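Local coordinates for protein aminopeptidase (Aneurinibacillus sp. AM-1, PDB 5IB9) that probably removes amino-terminal residues from peptides as a zinc-dependent exopeptidase of family M28, here with an inhibitor and zinc ions bound, at residues A40-E45 and V55-F60. Numbering follows the deposited sequence.
Sequences AVRYIE and VEVQPF
Val-41 and Val-57 meet methyl to methyl because each turns CG1 anti to its own backbone N, and Glu-45 swings CG the same way (chi1 167°); beyond CG the extended Glu-45 side chain crosses that of Val-57 at about a right angle, bringing OE1 to CG2 of Val-57. The two CG1 atoms, of Val-41 on helix 35-50 and of Val-57 on strand 55-66, are 4.0 Å apart. One turn further along the helix, CG of Glu-45 packs 3.9 Å from CG1 of Val-55. Branched valines suit the strand: Val-55 and Val-57, two residues apart, both point their CB atoms at the helix, each offering a compact pair of methyls. Glu-45 suits the margin of this packing, with a methylene, CG, for Val-55 and a carboxylate for Arg-42 and Lys-49. Its OE1 is 4.0 Å from CG2 of Val-57 and takes two bonds from Arg-42, from NE at 3.0 Å and, straighter at 152°, from NH2 at 2.8 Å. OE1 receives NH2 on its syn lone pair and lies almost in the guanidinium plane, so the side-on grip limits rotation of both groups; Lys-49 binds OE2. An alanine in place of Glu-45 would probably leave Arg-42 and Lys-49 without their shared anion, set the guanidinium free to turn, and remove the packing against CG1 of Val-55. The axes of 40-45 and 55-60 run nearly antiparallel (160°), with a closest approach of 9.9 Å: a helix packed on a beta-sheet strand, which pairs antiparallel with strand 187-210. There Val-57 touches His-204, a zinc-binding residue in a structure of this protein, while Glu-288 of the second subunit also packs on Val-57. With no hydrogen bond between the two segments, their direct contact is mainly van der Waals packing, and the salt bridge within the helix fixes the carboxylate beside Val-57.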
loop_
_atom_site.group_PDB
_atom_site.type_symbol
_atom_site.label_atom_id
_atom_site.label_comp_id
_atom_site.label_asym_id
_atom_site.label_seq_id
_atom_site.Cartn_x
_atom_site.Cartn_y
_atom_site.Cartn_z
ATOM N N ALA A 40 -8.759 17.305 13.486
ATOM C CA ALA A 40 -7.465 17.955 13.240
ATOM C C ALA A 40 -7.233 18.190 11.710
ATOM O O ALA A 40 -6.734 19.223 11.274
ATOM C CB ALA A 40 -6.295 17.117 13.839
ATOM N N VAL A 41 -7.531 17.098 10.974
ATOM C CA VAL A 41 -7.430 17.186 9.489
ATOM C C VAL A 41 -8.246 18.373 8.972
ATOM O O VAL A 41 -7.743 19.177 8.171
ATOM C CB VAL A 41 -7.881 15.849 8.874
ATOM C CG1 VAL A 41 -8.245 16.055 7.402
ATOM C CG2 VAL A 41 -6.833 14.829 9.130
ATOM N N ARG A 42 -9.514 18.515 9.463
ATOM C CA ARG A 42 -10.298 19.617 9.005
ATOM C C ARG A 42 -9.717 20.933 9.396
ATOM O O ARG A 42 -9.777 21.948 8.657
ATOM C CB ARG A 42 -11.715 19.473 9.572
ATOM C CG ARG A 42 -12.500 18.370 8.888
ATOM C CD ARG A 42 -13.261 19.036 7.767
ATOM N NE ARG A 42 -12.481 18.777 6.580
ATOM C CZ ARG A 42 -12.509 17.625 5.929
ATOM N NH1 ARG A 42 -13.266 16.654 6.411
ATOM N NH2 ARG A 42 -11.784 17.476 4.790
ATOM N N TYR A 43 -9.210 21.042 10.637
ATOM C CA TYR A 43 -8.644 22.271 11.135
ATOM C C TYR A 43 -7.447 22.683 10.308
ATOM O O TYR A 43 -7.274 23.881 9.927
ATOM C CB TYR A 43 -8.299 22.078 12.616
ATOM C CG TYR A 43 -7.642 23.314 13.225
ATOM C CD1 TYR A 43 -8.385 24.372 13.766
ATOM C CD2 TYR A 43 -6.208 23.432 13.249
ATOM C CE1 TYR A 43 -7.751 25.524 14.351
ATOM C CE2 TYR A 43 -5.568 24.551 13.792
ATOM C CZ TYR A 43 -6.360 25.545 14.421
ATOM O OH TYR A 43 -5.729 26.627 15.003
ATOM N N ILE A 44 -6.528 21.685 10.128
ATOM C CA ILE A 44 -5.291 21.884 9.318
ATOM C C ILE A 44 -5.633 22.356 7.903
ATOM O O ILE A 44 -5.085 23.394 7.450
ATOM C CB ILE A 44 -4.402 20.661 9.393
ATOM C CG1 ILE A 44 -3.933 20.569 10.865
ATOM C CG2 ILE A 44 -3.168 20.845 8.436
ATOM C CD1 ILE A 44 -3.396 19.169 11.197
ATOM N N GLU A 45 -6.587 21.661 7.308
ATOM C CA GLU A 45 -7.002 22.069 5.947
ATOM C C GLU A 45 -7.495 23.514 5.948
ATOM O O GLU A 45 -7.083 24.322 5.048
ATOM C CB GLU A 45 -8.153 21.073 5.580
ATOM C CG GLU A 45 -8.858 21.653 4.317
ATOM C CD GLU A 45 -10.079 20.800 3.948
ATOM O OE1 GLU A 45 -10.443 19.878 4.642
ATOM O OE2 GLU A 45 -10.633 21.217 2.928
ATOM N N VAL A 55 -5.766 22.932 -1.199
ATOM C CA VAL A 55 -5.374 21.836 -0.239
ATOM C C VAL A 55 -5.955 20.546 -0.778
ATOM O O VAL A 55 -7.066 20.542 -1.345
ATOM C CB VAL A 55 -5.981 22.193 1.129
ATOM C CG1 VAL A 55 -5.701 21.053 2.120
ATOM C CG2 VAL A 55 -5.317 23.441 1.652
ATOM N N GLU A 56 -5.209 19.465 -0.701
ATOM C CA GLU A 56 -5.769 18.150 -0.975
ATOM C C GLU A 56 -5.717 17.311 0.304
ATOM O O GLU A 56 -4.820 17.470 1.143
ATOM C CB GLU A 56 -4.844 17.433 -1.962
ATOM C CG GLU A 56 -4.977 18.251 -3.334
ATOM C CD GLU A 56 -6.369 18.107 -4.112
ATOM O OE1 GLU A 56 -6.578 18.885 -5.079
ATOM O OE2 GLU A 56 -7.308 17.311 -3.752
ATOM N N VAL A 57 -6.676 16.393 0.428
ATOM C CA VAL A 57 -6.753 15.507 1.637
ATOM C C VAL A 57 -6.653 14.111 1.064
ATOM O O VAL A 57 -7.537 13.642 0.345
ATOM C CB VAL A 57 -7.979 15.762 2.407
ATOM C CG1 VAL A 57 -8.055 14.774 3.590
ATOM C CG2 VAL A 57 -7.946 17.165 3.065
ATOM N N GLN A 58 -5.580 13.410 1.366
ATOM C CA GLN A 58 -5.389 12.024 0.863
ATOM C C GLN A 58 -5.865 11.012 1.914
ATOM O O GLN A 58 -5.278 10.952 2.967
ATOM C CB GLN A 58 -3.923 11.810 0.494
ATOM C CG GLN A 58 -3.662 10.337 -0.052
ATOM C CD GLN A 58 -2.232 9.992 -0.079
ATOM O OE1 GLN A 58 -1.345 10.620 0.560
ATOM N NE2 GLN A 58 -1.888 9.002 -0.850
ATOM N N PRO A 59 -6.904 10.199 1.617
ATOM C CA PRO A 59 -7.403 9.211 2.613
ATOM C C PRO A 59 -6.588 7.993 2.486
ATOM O O PRO A 59 -6.057 7.686 1.373
ATOM C CB PRO A 59 -8.866 8.952 2.170
ATOM C CG PRO A 59 -8.783 9.076 0.603
ATOM C CD PRO A 59 -7.687 10.159 0.336
ATOM N N PHE A 60 -6.549 7.162 3.549
ATOM C CA PHE A 60 -5.955 5.841 3.395
ATOM C C PHE A 60 -6.524 4.947 4.493
ATOM O O PHE A 60 -6.847 5.404 5.540
ATOM C CB PHE A 60 -4.390 5.809 3.418
ATOM C CG PHE A 60 -3.796 6.403 4.633
ATOM C CD1 PHE A 60 -3.556 5.669 5.839
ATOM C CD2 PHE A 60 -3.569 7.771 4.684
ATOM C CE1 PHE A 60 -3.051 6.350 6.973
ATOM C CE2 PHE A 60 -3.063 8.388 5.809
ATOM C CZ PHE A 60 -2.759 7.720 6.962
#